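Local coordinates for extracellular solute-binding protein family 1 (Pseudothermotoga lettingae, PDB 5CI5), which probably captures sugars outside the cytoplasm as the solute-binding component of an ABC transporter, and is seen here bound to alpha-D-tagatose, at residues K188-T193 with Q378-I383; S213-D218 with E406-I411. One frame throughout, in Å; residues are numbered along the deposited sequence.

Contact 1. Residues K188-T193 with Q378-I383; sequences KTEHTT and QISEQI
Ser-380 presents its hydroxyl to two side chains at the start of helix 190-202. The OG atom lies 2.6 Å from Glu-190 OE1, although its single proton may instead serve Gln-384 OE1, and it accepts a 2.8 Å hydrogen bond from Thr-193 OG1. The Thr-193 side chain also reaches Ile-383, which it meets at about a right angle; its OG1 is 3.6 Å from Ile-383 CB, with CG2 beside the isoleucine CG2 branch. Apart from this polar cluster, Lys-188 NZ forms a 2.8 Å salt bridge with Glu-381 OE2, which offers its syn lone pair, the one on the side of OE1. The lysine reaches it by curling, with chi2, chi3 and chi4 all near -60°, while a bend at chi2 (61°) folds the Glu-381 carboxylate back from a CB that points away. Were Glu-381 an alanine, the Lys-188 ammonium would probably lose its charged mate and its curled chain would be freer to turn.

The other carboxylate oxygen of Glu-190, OE2, pairs with Arg-370 and is hydrogen-bonded to Tyr-376 OH. Since Glu-190 and Arg-370 line the tagatose pocket, Ser-380 acts as a second-shell neighbour of a ligand-contacting carboxylate. The contact thus joins the first turn of helix 190-202 to helix 376-391; Phe-62 of helix 62-75 touches Glu-190, and helix 397-413 packs against Ile-379 and Gln-382.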
loop_
_atom_site.group_PDB
_atom_site.type_symbol
_atom_site.label_atom_id
_atom_site.label_comp_id
_atom_site.label_asym_id
_atom_site.label_seq_id
_atom_site.Cartn_x
_atom_site.Cartn_y
_atom_site.Cartn_z
ATOM N N LYS A 188 -12.386 -8.585 -0.012
ATOM C CA LYS A 188 -12.682 -7.722 -1.157
ATOM C C LYS A 188 -12.111 -6.317 -0.931
ATOM O O LYS A 188 -12.829 -5.308 -0.852
ATOM C CB LYS A 188 -14.182 -7.667 -1.415
ATOM C CG LYS A 188 -14.778 -8.987 -1.921
ATOM C CD LYS A 188 -14.159 -9.434 -3.269
ATOM C CE LYS A 188 -14.334 -8.422 -4.395
ATOM N NZ LYS A 188 -15.753 -8.279 -4.823
ATOM N N THR A 189 -10.789 -6.283 -0.821
ATOM C CA THR A 189 -10.031 -5.066 -0.587
ATOM C C THR A 189 -8.750 -5.125 -1.434
ATOM O O THR A 189 -8.346 -6.193 -1.929
ATOM C CB THR A 189 -9.643 -4.884 0.891
ATOM O OG1 THR A 189 -8.744 -5.943 1.247
ATOM C CG2 THR A 189 -10.855 -4.864 1.839
ATOM N N GLU A 190 -8.113 -3.963 -1.596
ATOM C CA GLU A 190 -6.921 -3.839 -2.409
ATOM C C GLU A 190 -5.806 -4.760 -1.931
ATOM O O GLU A 190 -4.983 -5.148 -2.735
ATOM C CB GLU A 190 -6.447 -2.383 -2.391
ATOM C CG GLU A 190 -5.260 -2.073 -3.261
ATOM C CD GLU A 190 -5.526 -2.139 -4.743
ATOM O OE1 GLU A 190 -6.692 -2.307 -5.154
ATOM O OE2 GLU A 190 -4.554 -2.033 -5.500
ATOM N N HIS A 191 -5.770 -5.083 -0.634
ATOM C CA HIS A 191 -4.715 -5.954 -0.102
ATOM C C HIS A 191 -4.660 -7.274 -0.885
ATOM O O HIS A 191 -3.595 -7.861 -1.097
ATOM C CB HIS A 191 -4.909 -6.314 1.383
ATOM C CG HIS A 191 -5.283 -5.179 2.284
ATOM N ND1 HIS A 191 -6.581 -4.735 2.418
ATOM C CD2 HIS A 191 -4.548 -4.461 3.169
ATOM C CE1 HIS A 191 -6.623 -3.771 3.323
ATOM N NE2 HIS A 191 -5.399 -3.581 3.789
ATOM N N THR A 192 -5.820 -7.786 -1.262
ATOM C CA THR A 192 -5.897 -9.061 -1.956
ATOM C C THR A 192 -5.304 -8.984 -3.375
ATOM O O THR A 192 -4.553 -9.863 -3.809
ATOM C CB THR A 192 -7.351 -9.528 -1.970
ATOM O OG1 THR A 192 -7.755 -9.700 -0.607
ATOM C CG2 THR A 192 -7.525 -10.851 -2.769
ATOM N N THR A 193 -5.561 -7.888 -4.069
ATOM C CA THR A 193 -4.914 -7.648 -5.345
ATOM C C THR A 193 -3.421 -7.525 -5.186
ATOM O O THR A 193 -2.662 -8.070 -5.978
ATOM C CB THR A 193 -5.447 -6.385 -6.002
ATOM O OG1 THR A 193 -6.837 -6.598 -6.216
ATOM C CG2 THR A 193 -4.752 -6.083 -7.360
ATOM N N GLN A 378 -11.291 -0.808 -11.352
ATOM C CA GLN A 378 -12.131 -1.886 -11.867
ATOM C C GLN A 378 -11.358 -3.190 -12.074
ATOM O O GLN A 378 -11.897 -4.281 -11.860
ATOM C CB GLN A 378 -12.757 -1.470 -13.198
ATOM C CG GLN A 378 -13.815 -0.427 -13.084
ATOM C CD GLN A 378 -14.185 0.092 -14.465
ATOM O OE1 GLN A 378 -13.669 1.117 -14.911
ATOM N NE2 GLN A 378 -15.024 -0.652 -15.167
ATOM N N ILE A 379 -10.116 -3.076 -12.541
ATOM C CA ILE A 379 -9.240 -4.233 -12.737
ATOM C C ILE A 379 -8.948 -4.913 -11.385
ATOM O O ILE A 379 -9.042 -6.133 -11.259
ATOM C CB ILE A 379 -7.930 -3.795 -13.447
ATOM C CG1 ILE A 379 -8.247 -3.387 -14.892
ATOM C CG2 ILE A 379 -6.861 -4.908 -13.389
ATOM C CD1 ILE A 379 -7.096 -2.732 -15.616
ATOM N N SER A 380 -8.632 -4.121 -10.372
ATOM C CA SER A 380 -8.349 -4.641 -9.035
ATOM C C SER A 380 -9.566 -5.404 -8.495
ATOM O O SER A 380 -9.446 -6.485 -7.923
ATOM C CB SER A 380 -7.953 -3.513 -8.091
ATOM O OG SER A 380 -7.756 -4.063 -6.816
ATOM N N GLU A 381 -10.754 -4.867 -8.739
ATOM C CA GLU A 381 -11.971 -5.574 -8.358
ATOM C C GLU A 381 -12.036 -6.988 -8.967
ATOM O O GLU A 381 -12.465 -7.922 -8.304
ATOM C CB GLU A 381 -13.208 -4.766 -8.774
ATOM C CG GLU A 381 -14.524 -5.539 -8.746
ATOM C CD GLU A 381 -14.875 -6.067 -7.371
ATOM O OE1 GLU A 381 -14.288 -5.572 -6.390
ATOM O OE2 GLU A 381 -15.745 -6.974 -7.272
ATOM N N GLN A 382 -11.590 -7.145 -10.210
ATOM C CA GLN A 382 -11.573 -8.465 -10.844
ATOM C C GLN A 382 -10.584 -9.435 -10.190
ATOM O O GLN A 382 -10.859 -10.636 -10.073
ATOM C CB GLN A 382 -11.257 -8.338 -12.330
ATOM C CG GLN A 382 -12.334 -7.595 -13.092
ATOM C CD GLN A 382 -13.651 -8.349 -13.039
ATOM O OE1 GLN A 382 -13.677 -9.580 -13.150
ATOM N NE2 GLN A 382 -14.721 -7.638 -12.803
ATOM N N ILE A 383 -9.444 -8.905 -9.755
ATOM C CA ILE A 383 -8.417 -9.716 -9.125
ATOM C C ILE A 383 -8.931 -10.168 -7.741
ATOM O O ILE A 383 -8.799 -11.338 -7.354
ATOM C CB ILE A 383 -7.081 -8.943 -8.994
ATOM C CG1 ILE A 383 -6.555 -8.532 -10.381
ATOM C CG2 ILE A 383 -6.065 -9.774 -8.234
ATOM C CD1 ILE A 383 -6.262 -9.703 -11.306
#

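Contact 2. Residues S213-D218 with E406-I411; sequences SKAAFD and ENVNKI
Ala-215 and Phe-217, in the loop between helices 190-202 and 220-234, dock on Val-408 and Asn-409 of helix 397-413, the last helix of this type II periplasmic-binding-protein fold. The contact is of mixed character, an apolar patch flanked by a side-chain-to-backbone hydrogen bond, and it includes no residue of the tagatose pocket.

The two methyls of Val-408 divide the apolar work. CG1, anti to the backbone N (chi1 165°), packs 3.8 Å from Ala-215 CB, whereas CG2 turns to the phenylalanine and approaches the ring at its edge, near the ring plane, 4.0 Å from Phe-217 CE2. Phe-217 CG sits in the crowded position between its own backbone N and carbonyl carbon (chi1 60°), which brings the far end of the ring to the helix although CB does not point there. The Phe-217 side chain also touches Ile-401 and Ala-404 of the same helix, Ile-383 and Met-386 of helix 376-391, and Tyr-196 and Leu-200 of helix 190-202, and is buried among three helices.

Beside this patch, the amide of Asn-409 reads both polar atoms of the Ala-215 backbone. Its OD1 accepts the Ala-215 N-H at 2.7 Å in an almost straight bond (177°) lying in the carbonyl plane, and the same oxygen rests against Lys-214, 3.5 Å from CA. The other half is indirect: Asn-409 ND2 donates to a water 3.0 Å away, which in turn donates to Ala-215 O. That carbonyl oxygen has a second donor, Lys-214 NZ at 3.1 Å, whose chain runs extended before bending at its last torsion to bring the ammonium nearly along the C=O axis.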
loop_
_atom_site.group_PDB
_atom_site.type_symbol
_atom_site.label_atom_id
_atom_site.label_comp_id
_atom_site.label_asym_id
_atom_site.label_seq_id
_atom_site.Cartn_x
_atom_site.Cartn_y
_atom_site.Cartn_z
ATOM N N SER A 213 -2.836 -2.483 -22.761
ATOM C CA SER A 213 -3.994 -2.730 -23.605
ATOM C C SER A 213 -4.762 -4.003 -23.262
ATOM O O SER A 213 -5.945 -4.139 -23.607
ATOM C CB SER A 213 -3.555 -2.779 -25.073
ATOM O OG SER A 213 -2.760 -3.905 -25.362
ATOM N N LYS A 214 -4.102 -4.908 -22.540
ATOM C CA LYS A 214 -4.528 -6.285 -22.443
ATOM C C LYS A 214 -4.090 -6.880 -21.096
ATOM O O LYS A 214 -3.034 -6.526 -20.578
ATOM C CB LYS A 214 -3.915 -7.081 -23.616
ATOM C CG LYS A 214 -4.182 -8.568 -23.664
ATOM C CD LYS A 214 -3.580 -9.188 -24.933
ATOM C CE LYS A 214 -3.440 -10.702 -24.846
ATOM N NZ LYS A 214 -2.497 -11.124 -23.752
ATOM N N ALA A 215 -4.892 -7.783 -20.550
ATOM C CA ALA A 215 -4.464 -8.587 -19.412
ATOM C C ALA A 215 -3.312 -9.495 -19.795
ATOM O O ALA A 215 -3.255 -10.033 -20.908
ATOM C CB ALA A 215 -5.619 -9.403 -18.865
ATOM N N ALA A 216 -2.397 -9.678 -18.862
ATOM C CA ALA A 216 -1.227 -10.523 -19.087
ATOM C C ALA A 216 -1.144 -11.641 -18.044
ATOM O O ALA A 216 -0.344 -12.562 -18.189
ATOM C CB ALA A 216 0.045 -9.690 -19.072
ATOM N N PHE A 217 -1.958 -11.576 -16.997
ATOM C CA PHE A 217 -1.820 -12.531 -15.887
ATOM C C PHE A 217 -2.431 -13.904 -16.155
ATOM O O PHE A 217 -2.173 -14.818 -15.382
ATOM C CB PHE A 217 -2.421 -11.968 -14.582
ATOM C CG PHE A 217 -3.910 -11.635 -14.655
ATOM C CD1 PHE A 217 -4.866 -12.585 -14.351
ATOM C CD2 PHE A 217 -4.348 -10.357 -14.992
ATOM C CE1 PHE A 217 -6.212 -12.271 -14.391
ATOM C CE2 PHE A 217 -5.690 -10.058 -15.046
ATOM C CZ PHE A 217 -6.621 -11.017 -14.745
ATOM N N ASP A 218 -3.240 -14.067 -17.207
ATOM C CA ASP A 218 -3.781 -15.401 -17.549
ATOM C C ASP A 218 -2.723 -16.163 -18.351
ATOM O O ASP A 218 -2.815 -16.326 -19.583
ATOM C CB ASP A 218 -5.102 -15.313 -18.330
ATOM C CG ASP A 218 -5.795 -16.694 -18.500
ATOM O OD1 ASP A 218 -5.361 -17.684 -17.875
ATOM O OD2 ASP A 218 -6.796 -16.805 -19.251
ATOM N N GLU A 406 -10.673 -12.156 -18.929
ATOM C CA GLU A 406 -11.679 -11.755 -19.908
ATOM C C GLU A 406 -12.375 -10.460 -19.489
ATOM O O GLU A 406 -12.578 -9.558 -20.305
ATOM C CB GLU A 406 -12.686 -12.894 -20.123
ATOM C CG GLU A 406 -12.065 -14.018 -20.960
ATOM C CD GLU A 406 -12.901 -15.286 -21.072
ATOM O OE1 GLU A 406 -13.913 -15.434 -20.359
ATOM O OE2 GLU A 406 -12.521 -16.152 -21.890
ATOM N N ASN A 407 -12.699 -10.336 -18.207
ATOM C CA ASN A 407 -13.355 -9.134 -17.721
ATOM C C ASN A 407 -12.420 -7.937 -17.767
ATOM O O ASN A 407 -12.833 -6.812 -18.070
ATOM C CB ASN A 407 -13.868 -9.346 -16.303
ATOM C CG ASN A 407 -15.065 -10.264 -16.254
ATOM O OD1 ASN A 407 -15.702 -10.540 -17.276
ATOM N ND2 ASN A 407 -15.379 -10.758 -15.060
ATOM N N VAL A 408 -11.151 -8.159 -17.455
ATOM C CA VAL A 408 -10.172 -7.079 -17.539
ATOM C C VAL A 408 -10.043 -6.601 -18.995
ATOM O O VAL A 408 -9.961 -5.395 -19.259
ATOM C CB VAL A 408 -8.815 -7.525 -16.978
ATOM C CG1 VAL A 408 -7.696 -6.561 -17.380
ATOM C CG2 VAL A 408 -8.901 -7.643 -15.462
ATOM N N ASN A 409 -10.040 -7.524 -19.946
ATOM C CA ASN A 409 -9.910 -7.105 -21.337
ATOM C C ASN A 409 -11.127 -6.312 -21.805
ATOM O O ASN A 409 -10.983 -5.388 -22.611
ATOM C CB ASN A 409 -9.674 -8.315 -22.243
ATOM C CG ASN A 409 -8.275 -8.858 -22.117
ATOM O OD1 ASN A 409 -7.361 -8.166 -21.665
ATOM N ND2 ASN A 409 -8.083 -10.102 -22.542
ATOM N N LYS A 410 -12.310 -6.650 -21.299
ATOM C CA LYS A 410 -13.515 -5.891 -21.631
ATOM C C LYS A 410 -13.450 -4.486 -21.013
ATOM O O LYS A 410 -13.814 -3.494 -21.650
ATOM C CB LYS A 410 -14.760 -6.643 -21.163
ATOM C CG LYS A 410 -15.062 -7.893 -22.023
ATOM C CD LYS A 410 -16.139 -8.827 -21.423
ATOM C CE LYS A 410 -16.249 -10.165 -22.199
ATOM N NZ LYS A 410 -16.705 -10.003 -23.627
ATOM N N ILE A 411 -12.963 -4.414 -19.782
ATOM C CA ILE A 411 -12.782 -3.140 -19.112
ATOM C C ILE A 411 -11.844 -2.252 -19.918
ATOM O O ILE A 411 -12.100 -1.052 -20.069
ATOM C CB ILE A 411 -12.226 -3.355 -17.683
ATOM C CG1 ILE A 411 -13.319 -3.914 -16.768
ATOM C CG2 ILE A 411 -11.640 -2.068 -17.111
ATOM C CD1 ILE A 411 -12.795 -4.567 -15.466
HETATM O O HOH W 1 -5.434 -11.346 -22.077
#

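How the contacts relate
Contacts 1 and 2 have centres about 14 Å apart and meet where helix 376-391 lies against helix 397-413 and the 213-218 loop. Gln-382 OE1 and Asn-407 ND2, 2.8 Å apart, form a probable hydrogen bond between them, and Ile-383 CD1 packs 3.7 Å from Phe-217 CZ, so Ile-383 touches Thr-193 and the loop of contact 2 alike. Ile-411 CD1 adds packing against Gln-378 O and Gln-382 CG. Contact 1 borders the sugar pocket, the Glu-190 side chain being about 4 Å from the bound tagatose; contact 2 is more peripheral, its centre about 23 Å from that of the chain, against about 12 Å for contact 1.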